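Leucine-rich repeat protein TpLRR (PDB 6MLX) is of unknown function but is a secreted, probably periplasmic, leucine-rich repeat protein of the BspA type from Treponema pallidum. Local coordinates at residues K51-C56 / H74-C79; V68-Q73 / E93-A98; H97-C102 / Q119-S124; G143-C148 / G166-C171. One frame throughout, in Å; residues are numbered along the deposited sequence.

All four contacts join neighbouring coils of one BspA-type leucine-rich repeat region. Contacts 1, 3 and 4 hold the same element, the turn-rich loop that follows a strand. In each, a Phe from each coil packs inside, backbone bonds run down the middle, and polar side chains line the outer edge. Contact 2 pairs the strands 70-71 and 93-94 just before such loops, and its outer face, with Met70, Glu93 and Arg95, borders solvent. Contact 4 is the most buried and carries a cross-coil salt bridge. Contact 1 has offset-stacked rings, whereas those of contacts 3 and 4 barely overlap. Contacts 2 and 3 share His97 and Ala98; Asp120 of contact 3 bridges to Arg146 of contact 4.

Contact 1 (K51-C56 / H74-C79); sequences KAFYGC and HAFDGC
Lys51-Cys56 and His74-Cys79 lie one above the other as equivalent turns of adjacent coils. Phe53 to Cys56 and Phe76 to Cys79 each form a type II turn. Two backbone bonds join the layers. Phe53 N donates to Ala75 O at 2.8 Å, with a bent N-H angle of 138°. Gly55 N donates to Asp77 O at 2.8 Å and is much straighter. Lys51 CA adds a CA-H...O contact to His74 O at 3.3 Å.

Inside, the Phe53 and Phe76 rings make an offset stack, with centroids 4.7 Å apart and planes at 22°. Phe76 CE1 sits over one face of Phe53, toward the rim, 3.4 Å from Phe53 CD2. The ring of Phe99 in the next coil continues the row beyond Phe76. Outside, Tyr54 and Asp77 run alongside each other. Both CG atoms stand anti to the backbone N, and Tyr54 CD1 rests 3.7 Å from Asp77 CB. Asp77 is also held within its own turn. His74 ND1 gives a nearly straight 2.7 Å bond to Asp77 OD2, at its anti lone pair and close to the imidazole plane. Lys51 CG runs alongside His74 CB at 3.8 Å.

The chemistry is split by side: aromatic rings and cysteine sulfur on one, the polar Tyr54, Asp77 and His74 on the other. The carboxylate would be expected to favour a protonated ND1 on His74 and to fix the rotation of its ring.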
loop_
_atom_site.group_PDB
_atom_site.type_symbol
_atom_site.label_atom_id
_atom_site.label_comp_id
_atom_site.label_asym_id
_atom_site.label_seq_id
_atom_site.Cartn_x
_atom_site.Cartn_y
_atom_site.Cartn_z
ATOM N N LYS A 51 6.918 -11.752 2.224
ATOM C CA LYS A 51 8.046 -11.793 1.284
ATOM C C LYS A 51 7.811 -12.721 0.086
ATOM O O LYS A 51 8.772 -13.198 -0.532
ATOM C CB LYS A 51 9.358 -12.200 1.989
ATOM C CG LYS A 51 9.818 -11.276 3.109
ATOM C CD LYS A 51 11.119 -11.758 3.795
ATOM C CE LYS A 51 12.251 -10.735 3.621
ATOM N NZ LYS A 51 13.002 -10.408 4.917
ATOM N N ALA A 52 6.558 -12.986 -0.284
ATOM C CA ALA A 52 6.302 -13.979 -1.325
ATOM C C ALA A 52 6.829 -13.528 -2.690
ATOM O O ALA A 52 7.262 -14.359 -3.499
ATOM C CB ALA A 52 4.805 -14.288 -1.392
ATOM N N PHE A 53 6.799 -12.225 -2.979
ATOM C CA PHE A 53 7.378 -11.713 -4.220
ATOM C C PHE A 53 8.601 -10.849 -3.941
ATOM O O PHE A 53 8.942 -9.972 -4.736
ATOM C CB PHE A 53 6.365 -10.910 -5.038
ATOM C CG PHE A 53 5.205 -11.711 -5.549
ATOM C CD1 PHE A 53 5.115 -12.047 -6.889
ATOM C CD2 PHE A 53 4.196 -12.114 -4.696
ATOM C CE1 PHE A 53 4.035 -12.774 -7.365
ATOM C CE2 PHE A 53 3.121 -12.839 -5.161
ATOM C CZ PHE A 53 3.039 -13.173 -6.498
ATOM N N TYR A 54 9.243 -11.079 -2.804
ATOM C CA TYR A 54 10.388 -10.286 -2.389
ATOM C C TYR A 54 11.479 -10.307 -3.462
ATOM O O TYR A 54 11.923 -11.379 -3.889
ATOM C CB TYR A 54 10.898 -10.842 -1.067
ATOM C CG TYR A 54 12.025 -10.098 -0.431
ATOM C CD1 TYR A 54 11.782 -9.091 0.501
ATOM C CD2 TYR A 54 13.337 -10.412 -0.733
ATOM C CE1 TYR A 54 12.822 -8.408 1.105
ATOM C CE2 TYR A 54 14.392 -9.731 -0.139
ATOM C CZ TYR A 54 14.125 -8.737 0.785
ATOM O OH TYR A 54 15.163 -8.057 1.381
ATOM N N GLY A 55 11.883 -9.120 -3.916
ATOM C CA GLY A 55 12.955 -8.998 -4.883
ATOM C C GLY A 55 12.654 -9.451 -6.295
ATOM O O GLY A 55 13.589 -9.647 -7.079
ATOM N N CYS A 56 11.383 -9.611 -6.670
ATOM C CA CYS A 56 11.060 -10.119 -8.009
ATOM C C CYS A 56 11.149 -8.974 -9.014
ATOM O O CYS A 56 10.146 -8.448 -9.508
ATOM C CB CYS A 56 9.687 -10.777 -8.029
ATOM S SG CYS A 56 9.608 -12.322 -7.089
ATOM N N HIS A 74 6.388 -7.127 3.647
ATOM C CA HIS A 74 7.439 -7.164 2.628
ATOM C C HIS A 74 7.054 -8.040 1.433
ATOM O O HIS A 74 7.928 -8.562 0.739
ATOM C CB HIS A 74 8.780 -7.650 3.215
ATOM C CG HIS A 74 9.346 -6.783 4.305
ATOM N ND1 HIS A 74 10.226 -5.750 4.057
ATOM C CD2 HIS A 74 9.195 -6.829 5.649
ATOM C CE1 HIS A 74 10.567 -5.180 5.199
ATOM N NE2 HIS A 74 9.949 -5.810 6.180
ATOM N N ALA A 75 5.746 -8.219 1.177
ATOM C CA ALA A 75 5.325 -9.149 0.121
ATOM C C ALA A 75 5.908 -8.775 -1.239
ATOM O O ALA A 75 6.335 -9.649 -2.003
ATOM C CB ALA A 75 3.806 -9.214 0.030
ATOM N N PHE A 76 5.910 -7.488 -1.580
ATOM C CA PHE A 76 6.473 -7.054 -2.853
ATOM C C PHE A 76 7.652 -6.114 -2.657
ATOM O O PHE A 76 7.977 -5.345 -3.559
ATOM C CB PHE A 76 5.401 -6.401 -3.726
ATOM C CG PHE A 76 4.245 -7.303 -4.031
ATOM C CD1 PHE A 76 4.268 -8.124 -5.144
ATOM C CD2 PHE A 76 3.133 -7.333 -3.204
ATOM C CE1 PHE A 76 3.197 -8.956 -5.432
ATOM C CE2 PHE A 76 2.063 -8.157 -3.484
ATOM C CZ PHE A 76 2.095 -8.971 -4.598
ATOM N N ASP A 77 8.284 -6.158 -1.487
ATOM C CA ASP A 77 9.506 -5.408 -1.227
ATOM C C ASP A 77 10.534 -5.691 -2.319
ATOM O O ASP A 77 10.875 -6.850 -2.574
ATOM C CB ASP A 77 10.038 -5.809 0.153
ATOM C CG ASP A 77 11.218 -4.965 0.621
ATOM O OD1 ASP A 77 11.853 -4.257 -0.185
ATOM O OD2 ASP A 77 11.511 -5.016 1.828
ATOM N N GLY A 78 10.973 -4.639 -3.012
ATOM C CA GLY A 78 12.007 -4.777 -4.020
ATOM C C GLY A 78 11.535 -5.133 -5.414
ATOM O O GLY A 78 12.372 -5.422 -6.277
ATOM N N CYS A 79 10.228 -5.117 -5.678
ATOM C CA CYS A 79 9.747 -5.356 -7.040
ATOM C C CYS A 79 9.898 -4.069 -7.850
ATOM O O CYS A 79 8.930 -3.387 -8.193
ATOM C CB CYS A 79 8.314 -5.858 -7.029
ATOM S SG CYS A 79 8.188 -7.519 -6.358
#

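Contact 2 (V68-Q73 / E93-A98); sequences VRMIGQ and EIRHHA
Ile71 and Ile94 lie on the short parallel strands 70-71 and 93-94, whose main chains are closely paired. Ile71 N donates to Glu93 O at 3.0 Å, and Arg95 N donates to Ile71 O at 2.8 Å with an N-H angle of 168°. At the start of the ladder, Glu93 N makes a weak bond to Arg69 O. The two isoleucines point into the core. They are buried but touch lightly, with Ile71 CD1 4.5 Å from Ile94 CG1. Ile71 CG2 also reaches Ala98 CB at 4.1 Å.

The other face, with Met70, Glu93 and Arg95, is the solvent side, partly exposed but closely packed. Met70 bends at chi2 and chi3, 78° and 69°, which folds its methyl back over the neighbouring coil. There CE lies over one face of the Arg95 guanidinium, 3.3 Å from Arg95 NH2. The same methyl approaches Glu93 OE1. Glu93 is extended, and its OE2 forms a salt bridge with Arg95 NE at 3.5 Å, in the plane of the guanidinium.

Past the strands, Gln73 runs beside His96. Gln73 CB makes a CH-pi contact over the imidazole face, 3.7 Å from the centroid of His96. His96 ND1 and His97 ND1 share a hydrogen bond of 2.9 Å.

The inner side is carried by the aliphatic side chains of Ile71, Ile94 and Ala98. On the outer side the thioether and the ion pair share one surface, and the Glu93 charge probably steadies the guanidinium against which Met70 lies.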
loop_
_atom_site.group_PDB
_atom_site.type_symbol
_atom_site.label_atom_id
_atom_site.label_comp_id
_atom_site.label_asym_id
_atom_site.label_seq_id
_atom_site.Cartn_x
_atom_site.Cartn_y
_atom_site.Cartn_z
ATOM N N VAL A 68 -8.282 -12.944 -2.424
ATOM C CA VAL A 68 -7.162 -12.578 -1.560
ATOM C C VAL A 68 -7.618 -11.539 -0.545
ATOM O O VAL A 68 -8.089 -10.454 -0.907
ATOM C CB VAL A 68 -5.967 -12.065 -2.372
ATOM C CG1 VAL A 68 -4.963 -11.414 -1.429
ATOM C CG2 VAL A 68 -5.313 -13.216 -3.126
ATOM N N ARG A 69 -7.460 -11.863 0.731
ATOM C CA ARG A 69 -7.875 -11.020 1.836
ATOM C C ARG A 69 -6.723 -10.241 2.449
ATOM O O ARG A 69 -6.958 -9.201 3.076
ATOM C CB ARG A 69 -8.521 -11.882 2.928
ATOM C CG ARG A 69 -9.768 -12.631 2.493
ATOM C CD ARG A 69 -10.982 -11.697 2.530
ATOM N NE ARG A 69 -12.242 -12.353 2.159
ATOM C CZ ARG A 69 -12.754 -12.383 0.925
ATOM N NH1 ARG A 69 -12.112 -11.805 -0.090
ATOM N NH2 ARG A 69 -13.906 -13.015 0.692
ATOM N N MET A 70 -5.494 -10.709 2.262
ATOM C CA MET A 70 -4.359 -10.258 3.050
ATOM C C MET A 70 -3.098 -10.253 2.192
ATOM O O MET A 70 -2.815 -11.235 1.499
ATOM C CB MET A 70 -4.170 -11.177 4.261
ATOM C CG MET A 70 -2.749 -11.214 4.784
ATOM S SD MET A 70 -2.505 -9.738 5.741
ATOM C CE MET A 70 -3.577 -10.108 7.128
ATOM N N ILE A 71 -2.340 -9.162 2.250
ATOM C CA ILE A 71 -1.004 -9.093 1.662
ATOM C C ILE A 71 -0.011 -8.914 2.803
ATOM O O ILE A 71 -0.055 -7.903 3.517
ATOM C CB ILE A 71 -0.885 -7.961 0.630
ATOM C CG1 ILE A 71 -1.842 -8.216 -0.539
ATOM C CG2 ILE A 71 0.553 -7.818 0.131
ATOM C CD1 ILE A 71 -1.869 -7.109 -1.569
ATOM N N GLY A 72 0.872 -9.904 2.986
ATOM C CA GLY A 72 1.752 -9.954 4.140
ATOM C C GLY A 72 2.946 -9.013 4.053
ATOM O O GLY A 72 3.183 -8.335 3.055
ATOM N N GLN A 73 3.723 -8.991 5.134
ATOM C CA GLN A 73 4.800 -8.014 5.250
ATOM C C GLN A 73 5.864 -8.232 4.176
ATOM O O GLN A 73 6.184 -9.366 3.811
ATOM C CB GLN A 73 5.436 -8.085 6.642
ATOM C CG GLN A 73 6.190 -9.389 6.901
ATOM C CD GLN A 73 7.261 -9.254 7.968
ATOM O OE1 GLN A 73 7.037 -8.626 8.997
ATOM N NE2 GLN A 73 8.437 -9.854 7.731
ATOM N N GLU A 93 -6.341 -6.125 4.178
ATOM C CA GLU A 93 -5.172 -5.664 4.919
ATOM C C GLU A 93 -3.919 -5.783 4.061
ATOM O O GLU A 93 -3.731 -6.769 3.343
ATOM C CB GLU A 93 -4.976 -6.458 6.216
ATOM C CG GLU A 93 -3.751 -6.026 7.047
ATOM C CD GLU A 93 -3.719 -6.678 8.425
ATOM O OE1 GLU A 93 -4.585 -7.524 8.683
ATOM O OE2 GLU A 93 -2.848 -6.343 9.263
ATOM N N ILE A 94 -3.062 -4.772 4.156
ATOM C CA ILE A 94 -1.740 -4.770 3.544
ATOM C C ILE A 94 -0.752 -4.544 4.679
ATOM O O ILE A 94 -0.761 -3.479 5.312
ATOM C CB ILE A 94 -1.604 -3.687 2.464
ATOM C CG1 ILE A 94 -2.661 -3.863 1.380
ATOM C CG2 ILE A 94 -0.219 -3.717 1.856
ATOM C CD1 ILE A 94 -2.659 -2.772 0.341
ATOM N N ARG A 95 0.096 -5.538 4.942
ATOM C CA ARG A 95 0.992 -5.499 6.087
ATOM C C ARG A 95 2.257 -4.695 5.772
ATOM O O ARG A 95 2.487 -4.247 4.645
ATOM C CB ARG A 95 1.314 -6.917 6.552
ATOM C CG ARG A 95 0.097 -7.595 7.134
ATOM C CD ARG A 95 0.401 -8.839 7.928
ATOM N NE ARG A 95 -0.748 -9.133 8.784
ATOM C CZ ARG A 95 -1.055 -10.340 9.252
ATOM N NH1 ARG A 95 -0.302 -11.382 8.928
ATOM N NH2 ARG A 95 -2.133 -10.498 10.016
ATOM N N HIS A 96 3.078 -4.499 6.793
ATOM C CA HIS A 96 4.104 -3.472 6.722
ATOM C C HIS A 96 5.140 -3.777 5.631
ATOM O O HIS A 96 5.436 -4.934 5.312
ATOM C CB HIS A 96 4.758 -3.281 8.097
ATOM C CG HIS A 96 5.520 -4.467 8.600
ATOM N ND1 HIS A 96 6.863 -4.649 8.343
ATOM C CD2 HIS A 96 5.142 -5.504 9.388
ATOM C CE1 HIS A 96 7.273 -5.759 8.929
ATOM N NE2 HIS A 96 6.250 -6.298 9.572
ATOM N N HIS A 97 5.630 -2.708 5.008
ATOM C CA HIS A 97 6.646 -2.732 3.956
ATOM C C HIS A 97 6.207 -3.486 2.709
ATOM O O HIS A 97 7.049 -3.807 1.867
ATOM C CB HIS A 97 7.976 -3.330 4.464
ATOM C CG HIS A 97 8.640 -2.518 5.534
ATOM N ND1 HIS A 97 8.343 -2.667 6.868
ATOM C CD2 HIS A 97 9.580 -1.542 5.463
ATOM C CE1 HIS A 97 9.067 -1.818 7.576
ATOM N NE2 HIS A 97 9.828 -1.125 6.747
ATOM N N ALA A 98 4.913 -3.780 2.558
ATOM C CA ALA A 98 4.488 -4.692 1.499
ATOM C C ALA A 98 4.935 -4.232 0.115
ATOM O O ALA A 98 5.206 -5.069 -0.750
ATOM C CB ALA A 98 2.975 -4.871 1.515
#

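Contact 3 (H97-C102 / Q119-S124); sequences HAFHKC and QDVFSS
His97 packs its imidazole against Asp120 of the next coil. Its CB leads away from that coil, but the ring turns back over it. CG stands anti to the carbonyl carbon (chi1 -65°) and lies 4.2 Å from Asp120 CB. ND1 points instead to His96, just before the segment. CD2 comes closer to Asp120 CB than CG does. At the tip, NE2 is 3.6 Å from Asp120 CB, and CE1 faces both CB and OD2. The methylene thus makes a CH-pi contact over the ring face, off its centre. Ring and carboxylate planes are only 19° apart, so the two flat groups lie nearly layered. Asp120 OD1 is salt-bridged to Arg146 of the following coil, while the ring of His74 stacks on His97.

Backbone bonds also join the two coils. His97 N donates to Gln119 O at 3.0 Å, Phe99 N to Val121 O at 2.9 Å, and Lys101 N to Ser123 O at 2.9 Å. On the inner side the Phe99 and Phe122 rings are almost parallel but slid apart, with centroids 5.4 Å from each other. Val121 CG1 meets the edge of Phe99.

Successive coils repeating this layout, with Phe inside and a ladder of backbone bonds between them, are characteristic of the solenoid built by leucine-rich repeats.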
loop_
_atom_site.group_PDB
_atom_site.type_symbol
_atom_site.label_atom_id
_atom_site.label_comp_id
_atom_site.label_asym_id
_atom_site.label_seq_id
_atom_site.Cartn_x
_atom_site.Cartn_y
_atom_site.Cartn_z
ATOM N N HIS A 97 5.630 -2.708 5.008
ATOM C CA HIS A 97 6.646 -2.732 3.956
ATOM C C HIS A 97 6.207 -3.486 2.709
ATOM O O HIS A 97 7.049 -3.807 1.867
ATOM C CB HIS A 97 7.976 -3.330 4.464
ATOM C CG HIS A 97 8.640 -2.518 5.534
ATOM N ND1 HIS A 97 8.343 -2.667 6.868
ATOM C CD2 HIS A 97 9.580 -1.542 5.463
ATOM C CE1 HIS A 97 9.067 -1.818 7.576
ATOM N NE2 HIS A 97 9.828 -1.125 6.747
ATOM N N ALA A 98 4.913 -3.780 2.558
ATOM C CA ALA A 98 4.488 -4.692 1.499
ATOM C C ALA A 98 4.935 -4.232 0.115
ATOM O O ALA A 98 5.206 -5.069 -0.750
ATOM C CB ALA A 98 2.975 -4.871 1.515
ATOM N N PHE A 99 5.026 -2.919 -0.116
ATOM C CA PHE A 99 5.468 -2.387 -1.404
ATOM C C PHE A 99 6.686 -1.494 -1.241
ATOM O O PHE A 99 6.908 -0.568 -2.027
ATOM C CB PHE A 99 4.335 -1.638 -2.102
ATOM C CG PHE A 99 3.183 -2.520 -2.466
ATOM C CD1 PHE A 99 3.234 -3.305 -3.610
ATOM C CD2 PHE A 99 2.059 -2.586 -1.653
ATOM C CE1 PHE A 99 2.184 -4.131 -3.955
ATOM C CE2 PHE A 99 0.990 -3.410 -1.990
ATOM C CZ PHE A 99 1.059 -4.190 -3.148
ATOM N N HIS A 100 7.485 -1.770 -0.217
ATOM C CA HIS A 100 8.711 -1.021 0.004
ATOM C C HIS A 100 9.596 -1.078 -1.241
ATOM O O HIS A 100 9.781 -2.141 -1.842
ATOM C CB HIS A 100 9.421 -1.584 1.247
ATOM C CG HIS A 100 10.785 -1.016 1.491
ATOM N ND1 HIS A 100 10.991 0.258 1.976
ATOM C CD2 HIS A 100 12.014 -1.557 1.317
ATOM C CE1 HIS A 100 12.290 0.480 2.083
ATOM N NE2 HIS A 100 12.932 -0.609 1.695
ATOM N N LYS A 101 10.089 0.093 -1.662
ATOM C CA LYS A 101 10.994 0.229 -2.811
ATOM C C LYS A 101 10.379 -0.257 -4.122
ATOM O O LYS A 101 11.098 -0.722 -5.014
ATOM C CB LYS A 101 12.325 -0.499 -2.584
ATOM C CG LYS A 101 13.261 0.154 -1.594
ATOM C CD LYS A 101 14.514 -0.703 -1.429
ATOM C CE LYS A 101 15.762 0.113 -1.719
ATOM N NZ LYS A 101 15.962 1.079 -0.587
ATOM N N CYS A 102 9.053 -0.172 -4.270
ATOM C CA CYS A 102 8.434 -0.440 -5.567
ATOM C C CYS A 102 8.464 0.875 -6.350
ATOM O O CYS A 102 7.472 1.610 -6.459
ATOM C CB CYS A 102 7.027 -0.999 -5.408
ATOM S SG CYS A 102 6.980 -2.716 -4.856
ATOM N N GLN A 119 2.624 -0.140 8.650
ATOM C CA GLN A 119 3.726 0.821 8.599
ATOM C C GLN A 119 4.528 0.678 7.308
ATOM O O GLN A 119 4.736 -0.430 6.807
ATOM C CB GLN A 119 4.671 0.628 9.795
ATOM C CG GLN A 119 4.041 0.809 11.149
ATOM C CD GLN A 119 5.042 0.696 12.299
ATOM O OE1 GLN A 119 4.850 1.305 13.357
ATOM N NE2 GLN A 119 6.107 -0.090 12.101
ATOM N N ASP A 120 4.985 1.817 6.775
ATOM C CA ASP A 120 5.977 1.867 5.692
ATOM C C ASP A 120 5.557 1.076 4.450
ATOM O O ASP A 120 6.410 0.601 3.692
ATOM C CB ASP A 120 7.353 1.386 6.181
ATOM C CG ASP A 120 7.911 2.265 7.298
ATOM O OD1 ASP A 120 8.427 3.351 7.001
ATOM O OD2 ASP A 120 7.804 1.895 8.480
ATOM N N VAL A 121 4.249 0.946 4.204
ATOM C CA VAL A 121 3.796 0.045 3.146
ATOM C C VAL A 121 4.262 0.540 1.784
ATOM O O VAL A 121 4.705 -0.250 0.942
ATOM C CB VAL A 121 2.267 -0.133 3.194
ATOM C CG1 VAL A 121 1.751 -0.646 1.846
ATOM C CG2 VAL A 121 1.887 -1.114 4.310
ATOM N N PHE A 122 4.181 1.847 1.545
ATOM C CA PHE A 122 4.626 2.422 0.284
ATOM C C PHE A 122 5.900 3.234 0.467
ATOM O O PHE A 122 6.172 4.158 -0.300
ATOM C CB PHE A 122 3.506 3.248 -0.347
ATOM C CG PHE A 122 2.277 2.431 -0.637
ATOM C CD1 PHE A 122 2.240 1.578 -1.737
ATOM C CD2 PHE A 122 1.184 2.462 0.222
ATOM C CE1 PHE A 122 1.120 0.793 -1.991
ATOM C CE2 PHE A 122 0.064 1.696 -0.029
ATOM C CZ PHE A 122 0.033 0.845 -1.127
ATOM N N SER A 123 6.685 2.885 1.486
ATOM C CA SER A 123 7.986 3.508 1.709
ATOM C C SER A 123 8.839 3.420 0.448
ATOM O O SER A 123 8.961 2.354 -0.159
ATOM C CB SER A 123 8.695 2.818 2.885
ATOM O OG SER A 123 9.969 3.411 3.125
ATOM N N SER A 124 9.394 4.560 0.035
ATOM C CA SER A 124 10.268 4.648 -1.146
ATOM C C SER A 124 9.573 4.224 -2.437
ATOM O O SER A 124 10.223 3.759 -3.376
ATOM C CB SER A 124 11.554 3.833 -0.957
ATOM O OG SER A 124 12.400 4.450 -0.006
#

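Contact 4 (G143-C148 / G166-C171); sequences GAFRDC and GLFEGC
Gly143 opens the segment by laying its CA 3.3 Å from Gly166 O in a CA-H...O contact. Gly143 has a positive phi and is the first residue of a type I turn to Arg146, matched by the turn from Gly166 to Glu169. Ala144 follows, its CB pressed against Leu167 CD1 at 3.5 Å. Leu167 turns CG anti to its own backbone N (chi1 179°), which brings CD1 against Ala144.

Phe145 N donates to Leu167 O at 3.1 Å. The Phe145 ring runs near parallel to that of Phe168 but overlaps it little, with Phe145 CD2 3.8 Å from Phe168 CE1. Arg146 bends at chi3, carrying the guanidinium back over Gly166 O. At the guanidinium edge, NH1 forms a salt bridge with Glu169 OE1 at 3.2 Å. NH1 is almost equally near Glu169 OE2 (3.3 Å), so it faces both oxygens, and the carboxylate is turned 72° to the guanidinium. NE is taken by Asp120 of the preceding coil, so one arginine links three coils.

Asp147 N gives a nearly straight 2.7 Å bond to Glu169 O. Cys148 closes the segment with CB 4.0 Å from Cys171 SG, an apolar contact beside the Phe row.

Stacked copies of the Phe-x-x-Cys turn, hydrogen-bonded coil to coil, fit the BspA-type leucine-rich repeat solenoid.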
loop_
_atom_site.group_PDB
_atom_site.type_symbol
_atom_site.label_atom_id
_atom_site.label_comp_id
_atom_site.label_asym_id
_atom_site.label_seq_id
_atom_site.Cartn_x
_atom_site.Cartn_y
_atom_site.Cartn_z
ATOM N N GLY A 143 4.773 6.116 8.664
ATOM C CA GLY A 143 5.610 6.074 7.479
ATOM C C GLY A 143 4.992 5.442 6.245
ATOM O O GLY A 143 5.726 5.071 5.319
ATOM N N ALA A 144 3.659 5.319 6.195
ATOM C CA ALA A 144 3.016 4.577 5.115
ATOM C C ALA A 144 3.392 5.123 3.741
ATOM O O ALA A 144 3.500 4.355 2.783
ATOM C CB ALA A 144 1.500 4.587 5.288
ATOM N N PHE A 145 3.597 6.432 3.624
ATOM C CA PHE A 145 4.023 7.032 2.365
ATOM C C PHE A 145 5.373 7.734 2.505
ATOM O O PHE A 145 5.636 8.736 1.836
ATOM C CB PHE A 145 2.942 7.976 1.848
ATOM C CG PHE A 145 1.632 7.293 1.648
ATOM C CD1 PHE A 145 1.408 6.527 0.509
ATOM C CD2 PHE A 145 0.640 7.365 2.621
ATOM C CE1 PHE A 145 0.200 5.869 0.323
ATOM C CE2 PHE A 145 -0.569 6.706 2.447
ATOM C CZ PHE A 145 -0.787 5.960 1.297
ATOM N N ARG A 146 6.239 7.191 3.366
ATOM C CA ARG A 146 7.582 7.734 3.554
ATOM C C ARG A 146 8.346 7.740 2.234
ATOM O O ARG A 146 8.343 6.752 1.499
ATOM C CB ARG A 146 8.332 6.895 4.596
ATOM C CG ARG A 146 9.731 7.401 4.959
ATOM C CD ARG A 146 10.477 6.383 5.863
ATOM N NE ARG A 146 9.641 5.875 6.953
ATOM C CZ ARG A 146 9.319 6.586 8.035
ATOM N NH1 ARG A 146 9.753 7.831 8.157
ATOM N NH2 ARG A 146 8.556 6.062 8.992
ATOM N N ASP A 147 8.970 8.873 1.919
ATOM C CA ASP A 147 9.837 8.997 0.744
ATOM C C ASP A 147 9.118 8.685 -0.566
ATOM O O ASP A 147 9.734 8.174 -1.510
ATOM C CB ASP A 147 11.066 8.096 0.866
ATOM C CG ASP A 147 11.822 8.344 2.118
ATOM O OD1 ASP A 147 12.025 9.525 2.455
ATOM O OD2 ASP A 147 12.184 7.360 2.779
ATOM N N CYS A 148 7.820 8.976 -0.642
ATOM C CA CYS A 148 7.112 8.955 -1.921
ATOM C C CYS A 148 7.343 10.315 -2.578
ATOM O O CYS A 148 6.542 11.246 -2.482
ATOM C CB CYS A 148 5.640 8.627 -1.714
ATOM S SG CYS A 148 5.378 6.880 -1.204
ATOM N N GLY A 166 5.446 10.231 10.920
ATOM C CA GLY A 166 6.149 10.288 9.649
ATOM C C GLY A 166 5.346 9.820 8.449
ATOM O O GLY A 166 5.924 9.356 7.462
ATOM N N LEU A 167 4.013 9.939 8.524
ATOM C CA LEU A 167 3.152 9.394 7.473
ATOM C C LEU A 167 3.568 9.895 6.090
ATOM O O LEU A 167 3.690 9.110 5.151
ATOM C CB LEU A 167 1.685 9.733 7.755
ATOM C CG LEU A 167 0.656 9.247 6.728
ATOM C CD1 LEU A 167 0.689 7.734 6.611
ATOM C CD2 LEU A 167 -0.721 9.715 7.112
ATOM N N PHE A 168 3.821 11.197 5.956
ATOM C CA PHE A 168 4.212 11.793 4.678
ATOM C C PHE A 168 5.644 12.332 4.700
ATOM O O PHE A 168 5.977 13.268 3.965
ATOM C CB PHE A 168 3.234 12.902 4.281
ATOM C CG PHE A 168 1.814 12.433 4.134
ATOM C CD1 PHE A 168 1.459 11.560 3.106
ATOM C CD2 PHE A 168 0.834 12.861 5.020
ATOM C CE1 PHE A 168 0.149 11.132 2.965
ATOM C CE2 PHE A 168 -0.485 12.428 4.888
ATOM C CZ PHE A 168 -0.819 11.554 3.867
ATOM N N GLU A 169 6.503 11.753 5.537
ATOM C CA GLU A 169 7.889 12.190 5.610
ATOM C C GLU A 169 8.593 12.011 4.267
ATOM O O GLU A 169 8.557 10.935 3.662
ATOM C CB GLU A 169 8.620 11.414 6.710
ATOM C CG GLU A 169 10.068 11.804 6.876
ATOM C CD GLU A 169 10.769 10.957 7.922
ATOM O OE1 GLU A 169 10.260 10.825 9.059
ATOM O OE2 GLU A 169 11.808 10.368 7.572
ATOM N N GLY A 170 9.235 13.077 3.799
ATOM C CA GLY A 170 9.946 13.024 2.541
ATOM C C GLY A 170 9.084 13.134 1.303
ATOM O O GLY A 170 9.578 12.866 0.205
ATOM N N CYS A 171 7.806 13.508 1.442
ATOM C CA CYS A 171 6.918 13.670 0.288
ATOM C C CYS A 171 7.065 15.103 -0.202
ATOM O O CYS A 171 6.220 15.971 0.010
ATOM C CB CYS A 171 5.480 13.326 0.655
ATOM S SG CYS A 171 5.238 11.561 1.017
#